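Local coordinates for protein fructose-bisphosphate aldolase class I (Thermoproteus tenax, PDB 1W8S) that belongs to the class I aldolases of the DeoC/LacD family and folds as a TIM barrel, with 1,6-di-O-phosphono-beta-D-fructofuranose held in its pocket, at residues E[165-178]-E[190-202]. The protein carries 2 engineered substitutions. Numbering follows the deposited sequence.
Sequences ARIALELGADAMKI and AVKVAGKVPVLMS. With FBP (1,6-di-O-phosphono-beta-D-fructofuranose), chain O.
Met176 reaches from strand 175-178 to Ala194 and Val197 in the helix layer, a clear case of how a beta-alpha-beta unit of a TIM barrel is welded together. Its CG lies between backbone N and carbonyl carbon (chi1 71°), and the bend at chi3 (77°) carries Met176 CE to Ala194 CB and, equally near at 3.6 Å, to Val197 CG1, whose side chain it crosses at about a right angle. Val199 CG2 flanks its CG and sulfur. On the same sheet face, Ile178 lays CD1 obliquely against Val199 CG1 (3.8 Å), with Ala190 CB beyond. Val197 also presses CG2 tightly on Leu169 CD1 (3.5 Å).

Hydrogen bonds of the parallel ladder alternate: Met176 N to Pro198 O, Leu200 N to Met176 O (2.8 Å), Ile178 N to Leu200 O, Ser202 N to Ile178 O. Further out, Arg166 NH1 hydrogen-bonds a lone pair of Val193 O at 3.0 Å, tilted 19° from the guanidinium plane. With it, a salt bridge from Glu170 OE2 to Arg166 NE limits the group's rotation; NH1 also reaches Ala41 O of the second subunit.

Toward the barrel interior, Ser202 OG hydrogen-bonds O2 of 1,6-di-O-phosphono-beta-D-fructofuranose (2.7 Å); Lys177 NZ sits suspiciously close to O2 and O3, its bond doubtful in detail. The ladder's register therefore sets both pocket side chains beside one oxygen, while apolar packing on the other face ties their strands to the helices.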
loop_
_atom_site.group_PDB
_atom_site.type_symbol
_atom_site.label_atom_id
_atom_site.label_comp_id
_atom_site.label_asym_id
_atom_site.label_seq_id
_atom_site.Cartn_x
_atom_site.Cartn_y
_atom_site.Cartn_z
ATOM N N ALA E 165 -16.238 -21.848 7.708
ATOM C CA ALA E 165 -17.079 -21.532 8.837
ATOM C C ALA E 165 -16.219 -21.154 10.044
ATOM O O ALA E 165 -16.504 -20.180 10.747
ATOM C CB ALA E 165 -17.958 -22.730 9.168
ATOM N N ARG E 166 -15.166 -21.914 10.287
ATOM C CA ARG E 166 -14.377 -21.684 11.494
ATOM C C ARG E 166 -13.681 -20.314 11.339
ATOM O O ARG E 166 -13.607 -19.555 12.304
ATOM C CB ARG E 166 -13.340 -22.774 11.753
ATOM C CG ARG E 166 -12.593 -22.586 13.084
ATOM C CD ARG E 166 -13.499 -22.338 14.280
ATOM N NE ARG E 166 -12.776 -22.441 15.540
ATOM C CZ ARG E 166 -13.167 -23.157 16.593
ATOM N NH1 ARG E 166 -14.310 -23.850 16.599
ATOM N NH2 ARG E 166 -12.407 -23.192 17.657
ATOM N N ILE E 167 -13.168 -20.016 10.149
ATOM C CA ILE E 167 -12.468 -18.726 9.922
ATOM C C ILE E 167 -13.395 -17.546 10.228
ATOM O O ILE E 167 -12.995 -16.564 10.842
ATOM C CB ILE E 167 -11.950 -18.619 8.494
ATOM C CG1 ILE E 167 -10.814 -19.590 8.243
ATOM C CG2 ILE E 167 -11.419 -17.200 8.226
ATOM C CD1 ILE E 167 -10.585 -19.893 6.765
ATOM N N ALA E 168 -14.658 -17.655 9.833
ATOM C CA ALA E 168 -15.608 -16.584 10.058
ATOM C C ALA E 168 -15.824 -16.347 11.550
ATOM O O ALA E 168 -15.833 -15.218 12.011
ATOM C CB ALA E 168 -16.890 -16.870 9.350
ATOM N N LEU E 169 -15.948 -17.432 12.316
ATOM C CA LEU E 169 -16.030 -17.308 13.749
ATOM C C LEU E 169 -14.794 -16.655 14.339
ATOM O O LEU E 169 -14.905 -15.758 15.130
ATOM C CB LEU E 169 -16.247 -18.682 14.392
ATOM C CG LEU E 169 -16.062 -18.779 15.914
ATOM C CD1 LEU E 169 -17.124 -18.015 16.652
ATOM C CD2 LEU E 169 -16.055 -20.262 16.329
ATOM N N GLU E 170 -13.629 -17.125 13.935
ATOM C CA GLU E 170 -12.357 -16.661 14.475
ATOM C C GLU E 170 -12.112 -15.157 14.234
ATOM O O GLU E 170 -11.519 -14.468 15.074
ATOM C CB GLU E 170 -11.216 -17.486 13.878
ATOM C CG GLU E 170 -11.311 -18.977 14.189
ATOM C CD GLU E 170 -10.638 -19.418 15.464
ATOM O OE1 GLU E 170 -9.952 -18.603 16.096
ATOM O OE2 GLU E 170 -10.780 -20.625 15.814
ATOM N N LEU E 171 -12.552 -14.665 13.086
ATOM C CA LEU E 171 -12.317 -13.262 12.692
ATOM C C LEU E 171 -13.359 -12.250 13.243
ATOM O O LEU E 171 -13.185 -11.032 13.094
ATOM C CB LEU E 171 -12.200 -13.158 11.173
ATOM C CG LEU E 171 -10.949 -13.832 10.580
ATOM C CD1 LEU E 171 -11.008 -13.768 9.131
ATOM C CD2 LEU E 171 -9.625 -13.263 11.066
ATOM N N GLY E 172 -14.423 -12.754 13.857
ATOM C CA GLY E 172 -15.371 -11.943 14.605
ATOM C C GLY E 172 -16.751 -11.804 13.958
ATOM O O GLY E 172 -17.496 -10.902 14.306
ATOM N N ALA E 173 -17.090 -12.671 13.024
ATOM C CA ALA E 173 -18.435 -12.673 12.415
ATOM C C ALA E 173 -19.473 -12.797 13.499
ATOM O O ALA E 173 -19.309 -13.579 14.463
ATOM C CB ALA E 173 -18.595 -13.807 11.451
ATOM N N ASP E 174 -20.560 -12.064 13.315
ATOM C CA ASP E 174 -21.733 -12.173 14.169
ATOM C C ASP E 174 -22.746 -13.167 13.561
ATOM O O ASP E 174 -23.546 -13.723 14.268
ATOM C CB ASP E 174 -22.380 -10.804 14.368
ATOM C CG ASP E 174 -21.424 -9.799 14.964
ATOM O OD1 ASP E 174 -20.704 -10.175 15.937
ATOM O OD2 ASP E 174 -21.290 -8.630 14.500
ATOM N N ALA E 175 -22.718 -13.302 12.241
ATOM C CA ALA E 175 -23.382 -14.363 11.492
ATOM C C ALA E 175 -22.498 -14.656 10.295
ATOM O O ALA E 175 -21.620 -13.840 9.929
ATOM C CB ALA E 175 -24.765 -13.895 11.023
ATOM N N MET E 176 -22.752 -15.761 9.611
ATOM C CA MET E 176 -21.932 -16.081 8.446
ATOM C C MET E 176 -22.743 -16.729 7.334
ATOM O O MET E 176 -23.808 -17.316 7.577
ATOM C CB MET E 176 -20.756 -16.990 8.839
ATOM C CG MET E 176 -21.149 -18.430 9.206
ATOM S SD MET E 176 -19.716 -19.448 9.704
ATOM C CE MET E 176 -19.485 -18.812 11.347
ATOM N N LYS E 177 -22.196 -16.646 6.130
ATOM C CA LYS E 177 -22.736 -17.272 4.947
ATOM C C LYS E 177 -21.660 -18.152 4.365
ATOM O O LYS E 177 -20.533 -17.708 4.180
ATOM C CB LYS E 177 -23.146 -16.210 3.939
ATOM C CG LYS E 177 -23.525 -16.743 2.578
ATOM C CD LYS E 177 -24.332 -15.700 1.735
ATOM C CE LYS E 177 -23.519 -14.461 1.360
ATOM N NZ LYS E 177 -24.034 -13.729 0.158
ATOM N N ILE E 178 -21.973 -19.419 4.136
ATOM C CA ILE E 178 -21.022 -20.381 3.578
ATOM C C ILE E 178 -21.740 -21.291 2.581
ATOM O O ILE E 178 -22.967 -21.354 2.577
ATOM C CB ILE E 178 -20.350 -21.240 4.682
ATOM C CG1 ILE E 178 -21.381 -22.121 5.395
ATOM C CG2 ILE E 178 -19.578 -20.359 5.667
ATOM C CD1 ILE E 178 -20.794 -23.004 6.439
ATOM N N ALA E 190 -19.553 -28.332 9.872
ATOM C CA ALA E 190 -19.346 -26.902 9.644
ATOM C C ALA E 190 -20.124 -26.031 10.617
ATOM O O ALA E 190 -19.594 -25.087 11.206
ATOM C CB ALA E 190 -19.726 -26.555 8.208
ATOM N N VAL E 191 -21.404 -26.350 10.786
ATOM C CA VAL E 191 -22.262 -25.677 11.742
ATOM C C VAL E 191 -21.715 -25.829 13.149
ATOM O O VAL E 191 -21.754 -24.876 13.931
ATOM C CB VAL E 191 -23.703 -26.243 11.644
ATOM C CG1 VAL E 191 -24.614 -25.712 12.771
ATOM C CG2 VAL E 191 -24.291 -25.933 10.265
ATOM N N LYS E 192 -21.226 -27.027 13.491
ATOM C CA LYS E 192 -20.702 -27.241 14.832
ATOM C C LYS E 192 -19.495 -26.356 15.110
ATOM O O LYS E 192 -19.419 -25.711 16.160
ATOM C CB LYS E 192 -20.340 -28.702 15.090
ATOM C CG LYS E 192 -19.774 -28.941 16.513
ATOM C CD LYS E 192 -19.429 -30.407 16.763
ATOM C CE LYS E 192 -18.786 -30.617 18.160
ATOM N NZ LYS E 192 -19.069 -31.998 18.639
ATOM N N VAL E 193 -18.566 -26.277 14.162
ATOM C CA VAL E 193 -17.327 -25.561 14.412
ATOM C C VAL E 193 -17.533 -24.039 14.399
ATOM O O VAL E 193 -16.680 -23.300 14.887
ATOM C CB VAL E 193 -16.191 -25.957 13.412
ATOM C CG1 VAL E 193 -15.894 -27.427 13.496
ATOM C CG2 VAL E 193 -16.547 -25.540 11.998
ATOM N N ALA E 194 -18.648 -23.591 13.813
ATOM C CA ALA E 194 -19.054 -22.197 13.825
ATOM C C ALA E 194 -19.553 -21.786 15.227
ATOM O O ALA E 194 -19.715 -20.605 15.509
ATOM C CB ALA E 194 -20.143 -21.991 12.814
ATOM N N GLY E 195 -19.836 -22.770 16.089
ATOM C CA GLY E 195 -20.196 -22.521 17.479
ATOM C C GLY E 195 -21.437 -21.664 17.629
ATOM O O GLY E 195 -22.478 -21.939 17.014
ATOM N N LYS E 196 -21.333 -20.600 18.436
ATOM C CA LYS E 196 -22.446 -19.680 18.685
ATOM C C LYS E 196 -22.802 -18.756 17.496
ATOM O O LYS E 196 -23.784 -18.004 17.569
ATOM C CB LYS E 196 -22.070 -18.722 19.841
ATOM C CG LYS E 196 -21.839 -19.378 21.187
ATOM C CD LYS E 196 -21.275 -18.293 22.163
ATOM C CE LYS E 196 -21.227 -18.779 23.583
ATOM N NZ LYS E 196 -20.994 -17.660 24.511
ATOM N N VAL E 197 -21.994 -18.744 16.440
ATOM C CA VAL E 197 -22.281 -17.862 15.292
ATOM C C VAL E 197 -23.205 -18.621 14.309
ATOM O O VAL E 197 -22.859 -19.719 13.818
ATOM C CB VAL E 197 -20.996 -17.356 14.610
ATOM C CG1 VAL E 197 -21.317 -16.505 13.397
ATOM C CG2 VAL E 197 -20.128 -16.564 15.620
ATOM N N PRO E 198 -24.383 -18.067 14.025
ATOM C CA PRO E 198 -25.319 -18.737 13.107
ATOM C C PRO E 198 -24.843 -18.794 11.667
ATOM O O PRO E 198 -24.160 -17.876 11.187
ATOM C CB PRO E 198 -26.600 -17.917 13.223
ATOM C CG PRO E 198 -26.119 -16.534 13.686
ATOM C CD PRO E 198 -24.948 -16.822 14.577
ATOM N N VAL E 199 -25.256 -19.864 10.986
ATOM C CA VAL E 199 -24.825 -20.188 9.637
ATOM C C VAL E 199 -26.001 -20.097 8.685
ATOM O O VAL E 199 -27.062 -20.663 8.939
ATOM C CB VAL E 199 -24.262 -21.641 9.559
ATOM C CG1 VAL E 199 -24.057 -22.093 8.101
ATOM C CG2 VAL E 199 -22.949 -21.749 10.287
ATOM N N LEU E 200 -25.769 -19.382 7.594
ATOM C CA LEU E 200 -26.655 -19.244 6.459
ATOM C C LEU E 200 -26.041 -19.929 5.262
ATOM O O LEU E 200 -24.868 -19.727 4.944
ATOM C CB LEU E 200 -26.845 -17.768 6.129
ATOM C CG LEU E 200 -27.607 -16.912 7.141
ATOM C CD1 LEU E 200 -27.536 -15.442 6.734
ATOM C CD2 LEU E 200 -29.068 -17.378 7.275
ATOM N N MET E 201 -26.822 -20.748 4.595
ATOM C CA MET E 201 -26.373 -21.439 3.397
ATOM C C MET E 201 -26.528 -20.488 2.226
ATOM O O MET E 201 -27.586 -19.904 2.033
ATOM C CB MET E 201 -27.243 -22.684 3.157
ATOM C CG MET E 201 -27.073 -23.364 1.780
ATOM S SD MET E 201 -28.633 -23.453 0.838
ATOM C CE MET E 201 -28.117 -24.437 -0.545
ATOM N N SER E 202 -25.463 -20.336 1.445
ATOM C CA SER E 202 -25.514 -19.618 0.181
ATOM C C SER E 202 -26.244 -20.476 -0.840
ATOM O O SER E 202 -25.892 -21.631 -1.035
ATOM C CB SER E 202 -24.074 -19.378 -0.294
ATOM O OG SER E 202 -24.066 -18.369 -1.276
HETATM P P1 FBP O . -27.129 -17.235 -4.720
HETATM O O1P FBP O . -27.612 -16.762 -6.035
HETATM O O2P FBP O . -28.179 -18.001 -3.862
HETATM O O3P FBP O . -25.893 -18.136 -4.809
HETATM O O1 FBP O . -26.739 -15.927 -3.894
HETATM C C1 FBP O . -26.121 -16.022 -2.629
HETATM C C2 FBP O . -24.672 -15.527 -2.740
HETATM O O2 FBP O . -23.997 -15.688 -1.473
HETATM C C3 FBP O . -24.544 -14.067 -3.196
HETATM O O3 FBP O . -24.778 -13.101 -2.183
HETATM C C4 FBP O . -23.109 -14.058 -3.720
HETATM O O4 FBP O . -22.814 -13.035 -4.655
HETATM C C5 FBP O . -23.030 -15.417 -4.400
HETATM O O5 FBP O . -23.930 -16.289 -3.694
HETATM C C6 FBP O . -21.601 -15.947 -4.375
HETATM O O6 FBP O . -21.586 -17.252 -4.925
HETATM P P2 FBP O . -20.626 -17.622 -6.175
HETATM O O4P FBP O . -21.399 -18.597 -7.032
HETATM O O5P FBP O . -20.204 -16.340 -6.895
HETATM O O6P FBP O . -19.409 -18.433 -5.695
#